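Local coordinates for glutathione S-transferase (PDB 6NV6), which catalyses the transfer of glutathione to electrophilic substrates as a theta-class glutathione transferase of the citrus canker bacterium, built from thioredoxin-like and helical domains, at residues Y170-F173 / E174-I177; L185-W188 / Y189-R193; P196-Q199 / R200-T204. One frame throughout, in Å; residues are numbered along the deposited sequence.

Contact 1. Residues Y170-F173 / E174-I177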
loop_
_atom_site.group_PDB
_atom_site.type_symbol
_atom_site.label_atom_id
_atom_site.label_comp_id
_atom_site.label_asym_id
_atom_site.label_seq_id
_atom_site.Cartn_x
_atom_site.Cartn_y
_atom_site.Cartn_z
ATOM N N TYR A 170 -1.015 -3.113 -6.097
ATOM C CA TYR A 170 -0.246 -3.013 -7.330
ATOM C C TYR A 170 0.560 -4.290 -7.564
ATOM O O TYR A 170 0.516 -4.881 -8.650
ATOM C CB TYR A 170 0.669 -1.790 -7.275
ATOM C CG TYR A 170 1.640 -1.723 -8.432
ATOM C CD1 TYR A 170 1.181 -1.566 -9.735
ATOM C CD2 TYR A 170 3.014 -1.823 -8.225
ATOM C CE1 TYR A 170 2.049 -1.504 -10.789
ATOM C CE2 TYR A 170 3.895 -1.762 -9.283
ATOM C CZ TYR A 170 3.402 -1.598 -10.561
ATOM O OH TYR A 170 4.272 -1.529 -11.619
ATOM N N ALA A 171 1.294 -4.741 -6.545
ATOM C CA ALA A 171 2.035 -5.990 -6.680
ATOM C C ALA A 171 1.097 -7.152 -6.974
ATOM O O ALA A 171 1.369 -7.971 -7.860
ATOM C CB ALA A 171 2.849 -6.256 -5.413
ATOM N N TRP A 172 -0.023 -7.227 -6.255
ATOM C CA TRP A 172 -0.977 -8.311 -6.460
ATOM C C TRP A 172 -1.397 -8.442 -7.922
ATOM O O TRP A 172 -1.428 -9.546 -8.468
ATOM C CB TRP A 172 -2.204 -8.089 -5.579
ATOM C CG TRP A 172 -3.328 -9.061 -5.815
ATOM C CD1 TRP A 172 -4.518 -8.816 -6.465
ATOM C CD2 TRP A 172 -3.381 -10.432 -5.399
ATOM N NE1 TRP A 172 -5.296 -9.950 -6.473
ATOM C CE2 TRP A 172 -4.624 -10.953 -5.825
ATOM C CE3 TRP A 172 -2.504 -11.267 -4.703
ATOM C CZ2 TRP A 172 -5.005 -12.268 -5.573
ATOM C CZ3 TRP A 172 -2.886 -12.573 -4.464
ATOM C CH2 TRP A 172 -4.123 -13.059 -4.895
ATOM N N PHE A 173 -1.716 -7.332 -8.575
ATOM C CA PHE A 173 -2.310 -7.413 -9.899
ATOM C C PHE A 173 -1.279 -7.497 -11.012
ATOM O O PHE A 173 -1.591 -8.017 -12.091
ATOM C CB PHE A 173 -3.228 -6.208 -10.132
ATOM C CG PHE A 173 -4.610 -6.376 -9.548
ATOM C CD1 PHE A 173 -5.464 -7.361 -10.028
ATOM C CD2 PHE A 173 -5.046 -5.567 -8.500
ATOM C CE1 PHE A 173 -6.729 -7.521 -9.492
ATOM C CE2 PHE A 173 -6.312 -5.725 -7.963
ATOM C CZ PHE A 173 -7.153 -6.705 -8.459
ATOM N N GLU A 174 -0.061 -7.017 -10.787
ATOM C CA GLU A 174 0.944 -7.010 -11.839
ATOM C C GLU A 174 1.974 -8.114 -11.674
ATOM O O GLU A 174 2.774 -8.332 -12.588
ATOM C CB GLU A 174 1.620 -5.638 -11.902
ATOM C CG GLU A 174 0.609 -4.477 -11.962
ATOM C CD GLU A 174 -0.353 -4.561 -13.161
ATOM O OE1 GLU A 174 0.067 -5.086 -14.216
ATOM O OE2 GLU A 174 -1.520 -4.103 -13.055
ATOM N N MET A 175 1.969 -8.806 -10.536
ATOM C CA MET A 175 2.676 -10.061 -10.321
ATOM C C MET A 175 2.319 -11.095 -11.375
ATOM O O MET A 175 1.159 -11.178 -11.800
ATOM C CB MET A 175 2.344 -10.660 -8.955
ATOM C CG MET A 175 3.357 -10.411 -7.892
ATOM S SD MET A 175 3.080 -11.561 -6.537
ATOM C CE MET A 175 1.304 -11.568 -6.478
ATOM N N PRO A 176 3.271 -11.931 -11.782
ATOM C CA PRO A 176 2.940 -13.040 -12.693
ATOM C C PRO A 176 2.362 -14.232 -11.935
ATOM O O PRO A 176 3.042 -15.195 -11.584
ATOM C CB PRO A 176 4.291 -13.349 -13.340
ATOM C CG PRO A 176 5.292 -13.032 -12.268
ATOM C CD PRO A 176 4.698 -11.936 -11.402
ATOM N N ILE A 177 1.057 -14.164 -11.652
ATOM C CA ILE A 177 0.336 -15.219 -10.951
ATOM C C ILE A 177 -1.060 -15.348 -11.554
ATOM O O ILE A 177 -1.527 -14.480 -12.295
ATOM C CB ILE A 177 0.217 -14.943 -9.441
ATOM C CG1 ILE A 177 -0.486 -13.604 -9.211
ATOM C CG2 ILE A 177 1.576 -14.952 -8.747
ATOM C CD1 ILE A 177 -1.228 -13.529 -7.905
#

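Contact 2. Residues L185-W188 / Y189-R193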
loop_
_atom_site.group_PDB
_atom_site.type_symbol
_atom_site.label_atom_id
_atom_site.label_comp_id
_atom_site.label_asym_id
_atom_site.label_seq_id
_atom_site.Cartn_x
_atom_site.Cartn_y
_atom_site.Cartn_z
ATOM N N LEU A 185 -12.593 -5.430 -5.887
ATOM C CA LEU A 185 -11.181 -5.152 -5.674
ATOM C C LEU A 185 -10.527 -4.608 -6.935
ATOM O O LEU A 185 -9.766 -3.640 -6.877
ATOM C CB LEU A 185 -10.477 -6.428 -5.215
ATOM C CG LEU A 185 -9.020 -6.248 -4.798
ATOM C CD1 LEU A 185 -8.918 -5.579 -3.415
ATOM C CD2 LEU A 185 -8.299 -7.591 -4.841
ATOM N N GLN A 186 -10.832 -5.210 -8.088
ATOM C CA GLN A 186 -10.180 -4.818 -9.333
ATOM C C GLN A 186 -10.634 -3.442 -9.812
ATOM O O GLN A 186 -9.816 -2.640 -10.280
ATOM C CB GLN A 186 -10.452 -5.867 -10.405
ATOM C CG GLN A 186 -9.932 -5.480 -11.776
ATOM C CD GLN A 186 -10.030 -6.611 -12.769
ATOM O OE1 GLN A 186 -10.078 -7.782 -12.377
ATOM N NE2 GLN A 186 -10.062 -6.275 -14.065
ATOM N N ALA A 187 -11.938 -3.158 -9.730
ATOM C CA ALA A 187 -12.434 -1.846 -10.140
ATOM C C ALA A 187 -11.866 -0.745 -9.255
ATOM O O ALA A 187 -11.649 0.384 -9.721
ATOM C CB ALA A 187 -13.962 -1.829 -10.111
ATOM N N TRP A 188 -11.638 -1.054 -7.974
ATOM C CA TRP A 188 -10.973 -0.125 -7.071
ATOM C C TRP A 188 -9.543 0.134 -7.524
ATOM O O TRP A 188 -9.094 1.285 -7.568
ATOM C CB TRP A 188 -11.024 -0.702 -5.657
ATOM C CG TRP A 188 -10.130 -0.098 -4.587
ATOM C CD1 TRP A 188 -10.284 1.120 -3.974
ATOM C CD2 TRP A 188 -9.016 -0.732 -3.935
ATOM N NE1 TRP A 188 -9.325 1.291 -3.010
ATOM C CE2 TRP A 188 -8.536 0.170 -2.958
ATOM C CE3 TRP A 188 -8.377 -1.969 -4.083
ATOM C CZ2 TRP A 188 -7.431 -0.121 -2.136
ATOM C CZ3 TRP A 188 -7.281 -2.261 -3.260
ATOM C CH2 TRP A 188 -6.820 -1.335 -2.302
ATOM N N TYR A 189 -8.826 -0.927 -7.894
ATOM C CA TYR A 189 -7.485 -0.760 -8.429
ATOM C C TYR A 189 -7.504 0.047 -9.717
ATOM O O TYR A 189 -6.584 0.834 -9.971
ATOM C CB TYR A 189 -6.853 -2.129 -8.661
ATOM C CG TYR A 189 -5.489 -2.078 -9.310
ATOM C CD1 TYR A 189 -4.492 -1.254 -8.805
ATOM C CD2 TYR A 189 -5.200 -2.857 -10.419
ATOM C CE1 TYR A 189 -3.255 -1.205 -9.387
ATOM C CE2 TYR A 189 -3.962 -2.814 -11.012
ATOM C CZ TYR A 189 -2.995 -1.988 -10.494
ATOM O OH TYR A 189 -1.765 -1.940 -11.095
ATOM N N ALA A 190 -8.543 -0.131 -10.541
ATOM C CA ALA A 190 -8.664 0.663 -11.760
ATOM C C ALA A 190 -8.837 2.142 -11.444
ATOM O O ALA A 190 -8.328 2.995 -12.176
ATOM C CB ALA A 190 -9.828 0.154 -12.610
ATOM N N ARG A 191 -9.527 2.469 -10.353
ATOM C CA ARG A 191 -9.723 3.871 -10.010
ATOM C C ARG A 191 -8.496 4.449 -9.325
ATOM O O ARG A 191 -8.230 5.656 -9.429
ATOM C CB ARG A 191 -10.948 4.025 -9.115
ATOM C CG ARG A 191 -12.256 3.727 -9.821
ATOM C CD ARG A 191 -13.451 4.040 -8.919
ATOM N NE ARG A 191 -13.475 3.217 -7.704
ATOM C CZ ARG A 191 -14.062 2.022 -7.598
ATOM N NH1 ARG A 191 -13.916 1.305 -6.490
ATOM N NH2 ARG A 191 -14.736 1.503 -8.617
ATOM N N LEU A 192 -7.747 3.610 -8.612
ATOM C CA LEU A 192 -6.468 4.057 -8.080
ATOM C C LEU A 192 -5.523 4.430 -9.212
ATOM O O LEU A 192 -4.836 5.455 -9.148
ATOM C CB LEU A 192 -5.845 2.967 -7.201
ATOM C CG LEU A 192 -6.570 2.665 -5.882
ATOM C CD1 LEU A 192 -5.914 1.503 -5.154
ATOM C CD2 LEU A 192 -6.647 3.889 -4.991
ATOM N N ARG A 193 -5.508 3.622 -10.276
ATOM C CA ARG A 193 -4.559 3.820 -11.361
ATOM C C ARG A 193 -4.770 5.139 -12.090
ATOM O O ARG A 193 -3.823 5.648 -12.696
ATOM C CB ARG A 193 -4.629 2.643 -12.331
ATOM C CG ARG A 193 -3.877 1.412 -11.803
ATOM C CD ARG A 193 -3.685 0.315 -12.848
ATOM N NE ARG A 193 -4.625 0.386 -13.965
ATOM C CZ ARG A 193 -5.742 -0.338 -14.074
ATOM N NH1 ARG A 193 -6.087 -1.204 -13.136
ATOM N NH2 ARG A 193 -6.518 -0.194 -15.135
HETATM O O HOH W 1 -8.279 -2.969 -12.537
#

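Contact 3. Residues P196-Q199 / R200-T204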
loop_
_atom_site.group_PDB
_atom_site.type_symbol
_atom_site.label_atom_id
_atom_site.label_comp_id
_atom_site.label_asym_id
_atom_site.label_seq_id
_atom_site.Cartn_x
_atom_site.Cartn_y
_atom_site.Cartn_z
ATOM N N PRO A 196 -2.599 10.439 -10.528
ATOM C CA PRO A 196 -1.162 10.632 -10.807
ATOM C C PRO A 196 -0.277 10.314 -9.618
ATOM O O PRO A 196 0.778 9.692 -9.798
ATOM C CB PRO A 196 -1.069 12.117 -11.205
ATOM C CG PRO A 196 -2.438 12.482 -11.641
ATOM C CD PRO A 196 -3.390 11.648 -10.823
ATOM N N ALA A 197 -0.688 10.715 -8.405
ATOM C CA ALA A 197 0.107 10.419 -7.218
ATOM C C ALA A 197 0.321 8.924 -7.063
ATOM O O ALA A 197 1.390 8.488 -6.618
ATOM C CB ALA A 197 -0.553 10.995 -5.968
ATOM N N TYR A 198 -0.671 8.125 -7.455
ATOM C CA TYR A 198 -0.516 6.678 -7.420
ATOM C C TYR A 198 0.427 6.191 -8.518
ATOM O O TYR A 198 1.226 5.271 -8.300
ATOM C CB TYR A 198 -1.885 6.025 -7.544
ATOM C CG TYR A 198 -1.890 4.524 -7.397
ATOM C CD1 TYR A 198 -1.890 3.932 -6.135
ATOM C CD2 TYR A 198 -1.940 3.703 -8.516
ATOM C CE1 TYR A 198 -1.924 2.562 -5.993
ATOM C CE2 TYR A 198 -1.966 2.332 -8.385
ATOM C CZ TYR A 198 -1.960 1.762 -7.122
ATOM O OH TYR A 198 -1.989 0.385 -6.989
ATOM N N GLN A 199 0.349 6.798 -9.704
ATOM C CA GLN A 199 1.244 6.411 -10.793
ATOM C C GLN A 199 2.699 6.703 -10.445
ATOM O O GLN A 199 3.589 5.889 -10.720
ATOM C CB GLN A 199 0.857 7.150 -12.073
ATOM C CG GLN A 199 -0.476 6.759 -12.665
ATOM C CD GLN A 199 -0.990 7.820 -13.608
ATOM O OE1 GLN A 199 -0.246 8.717 -13.997
ATOM N NE2 GLN A 199 -2.263 7.732 -13.979
ATOM N N ARG A 200 2.961 7.866 -9.852
ATOM C CA ARG A 200 4.334 8.232 -9.528
ATOM C C ARG A 200 4.804 7.596 -8.225
ATOM O O ARG A 200 5.990 7.276 -8.081
ATOM C CB ARG A 200 4.462 9.751 -9.449
ATOM C CG ARG A 200 4.195 10.458 -10.762
ATOM C CD ARG A 200 4.379 11.957 -10.602
ATOM N NE ARG A 200 3.533 12.462 -9.529
ATOM C CZ ARG A 200 2.393 13.120 -9.724
ATOM N NH1 ARG A 200 1.607 13.426 -8.693
ATOM N NH2 ARG A 200 2.005 13.395 -10.965
ATOM N N GLY A 201 3.900 7.414 -7.265
ATOM C CA GLY A 201 4.290 6.913 -5.963
ATOM C C GLY A 201 4.338 5.405 -5.834
ATOM O O GLY A 201 5.158 4.880 -5.079
ATOM N N VAL A 202 3.475 4.691 -6.556
ATOM C CA VAL A 202 3.282 3.264 -6.345
ATOM C C VAL A 202 3.744 2.443 -7.542
ATOM O O VAL A 202 4.404 1.416 -7.373
ATOM C CB VAL A 202 1.808 2.952 -5.993
ATOM C CG1 VAL A 202 1.594 1.463 -5.765
ATOM C CG2 VAL A 202 1.396 3.735 -4.782
ATOM N N MET A 203 3.417 2.873 -8.754
ATOM C CA MET A 203 3.609 2.000 -9.912
ATOM C C MET A 203 5.047 2.121 -10.403
ATOM O O MET A 203 5.349 2.706 -11.444
ATOM C CB MET A 203 2.599 2.313 -11.004
ATOM C CG MET A 203 1.158 2.226 -10.518
ATOM S SD MET A 203 -0.073 2.828 -11.676
ATOM C CE MET A 203 -0.034 1.470 -12.844
ATOM N N THR A 204 5.941 1.508 -9.644
ATOM C CA THR A 204 7.365 1.509 -9.911
ATOM C C THR A 204 7.782 0.133 -10.427
ATOM O O THR A 204 6.959 -0.773 -10.608
ATOM C CB THR A 204 8.140 1.905 -8.650
ATOM O OG1 THR A 204 7.928 0.929 -7.618
ATOM C CG2 THR A 204 7.681 3.271 -8.149
#

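Contact 1. Residues Y170-F173 / E174-I177
The indole of W172 takes the tip of I177 on one face: CD1 of I177 lies 4.1 Å from the centroid of the six-membered ring, 18° off its normal, a CH-pi contact displaced toward the rim. At the indole's edge, in its plane, comes CD2 of F173, while W172 CD1 in turn stands over the centre of the F173 ring, so neighbouring aromatics meet edge against face. This is the C-terminal end of helix 163-174, in the all-helical domain of the glutathione transferase fold, where the chain runs out through an inverse gamma turn centred on P176. That turn brings I177 back alongside W172. With W172 CG anti to the backbone N (chi1 173°), the indole extends toward L133, S136 and L140 of helix 126-146. M175 fills in beside it, its CE 4.2 Å from W172 CE3 in an oblique approach, its side chain also resting on F109 and F113 of helix 88-118. On the other flank the aliphatic part of E174 crosses the Y170 ring at about a right angle, with CG 3.5 Å from Y170 CE1. The bend at chi2 (-58°) turns the carboxylate off the ring, and its OE2 is hydrogen-bonded to Y189 OH. R179 NH2, from the loop beyond, hydrogen-bonds both W172 O and M175 O, tying the helix end to the chain that leaves it. The last helical turns close through E174 N to Y170 O at 3.1 Å and, just as the chain leaves helical geometry, M175 N to A171 O at 2.9 Å.

Contact 2. Residues L185-W188 / Y189-R193
W188 and L192, one helical turn apart on helix 183-193, form the dense side of this contact. L192 places its CD1 over one face of the indole, 3.8 Å from the centroid of the six-membered ring; the methyl sits toward the rim and lies 3.7 Å from W188 CE2, a CH-pi contact with two apolar side chains crossing at a slant. W188 has its CG anti to the backbone N (chi1 166°), which directs the indole into the protein, and its NE1 is satisfied there by D162 OD2.

R191 is partly exposed but well partnered. It folds back at chi3 (-62°) and spreads its guanidinium over the preceding turn, one face above A187 O; the angle from NH2 to that oxygen is too poor for a hydrogen bond. Its NH1, near the plane of the indole and 3.6 Å from W188 CB, is instead bonded to P151 O, and the group makes a cation-pi contact with Y152. The looser side is that of Q186, A187 and A190, with a bound water. Q186 O receives A190 N at 2.8 Å and also the water, 2.8 Å away, which accepts in turn from R193 NH1 at 2.9 Å; a single water thus bridges the two residues. The R193 chain lays its CG over one face of the Y189 ring. Between the two sides run the ordinary helical bonds, such as L192 N to W188 O at 2.9 Å.

Within the helical domain, W188 and Y189 pack against I169 of helix 163-174, W188 reaching L165 as well. L185 N is bonded to D144 OD2 of helix 126-146, and Y189, L192 and R193 all touch Y198 of helix 196-201.

Contact 3. Residues P196-Q199 / R200-T204
V202 and M203 both approach the Y198 ring from the same side of its plane, at the end of the short helix 196-201. This last helix packs on helix 13-25 of the thioredoxin-like domain, joining the two domains of the glutathione transferase fold. V202 CB stands over the ring face in a CH-pi contact, 4.0 Å from the Y198 centroid and 20° off the normal. Y198 O is gripped twice: V202 N donates from above the carbonyl plane at 2.9 Å, and M203 N comes nearly in line with the C=O bond at 3.3 Å. The second bond spans five residues rather than the four of an alpha helix and marks where regular winding stops. Earlier carbonyls are served in the usual way, P196 O by R200 N at 2.8 Å and A197 O by G201 N at 2.8 Å. Beyond the helix an inverse gamma turn centred on M203 is closed by T204 N bonding to V202 O.

The side-chain polar ends find partners outside. Y198 OH is hydrogen-bonded to G166 O, and Q199 NE2 to R193 O. R200 bends at chi3 (-56°), bringing one face of its guanidinium over P196 O while NE makes a salt bridge with E23 OE1 of helix 13-25. T204 OG1 is bonded to R10 O and R16 NH2. M203, crossing Y198 at about a right angle, completes a Met-aromatic contact: its SD sits obliquely, 4.8 Å from the Y198 ring centroid.

In the fold
The three contacts follow in series along the chain and meet around Y170, Y189 and Y198. Contacts 1 and 2, centres about 13 Å apart, join where the rings of F173 and Y189 lie nearly parallel, beside a probable hydrogen bond of 2.9 Å between Y189 OH and E174 OE2. Contacts 2 and 3, also about 13 Å between centres, are linked at R193 O and Q199 NE2, 2.9 Å apart. Contacts 1 and 3, about 15 Å apart, close the triangle where Y170 OH lies 3.0 Å from T204 O. Contact 3 also borders helix 13-25, near whose start theta-class relatives carry the catalytic serine.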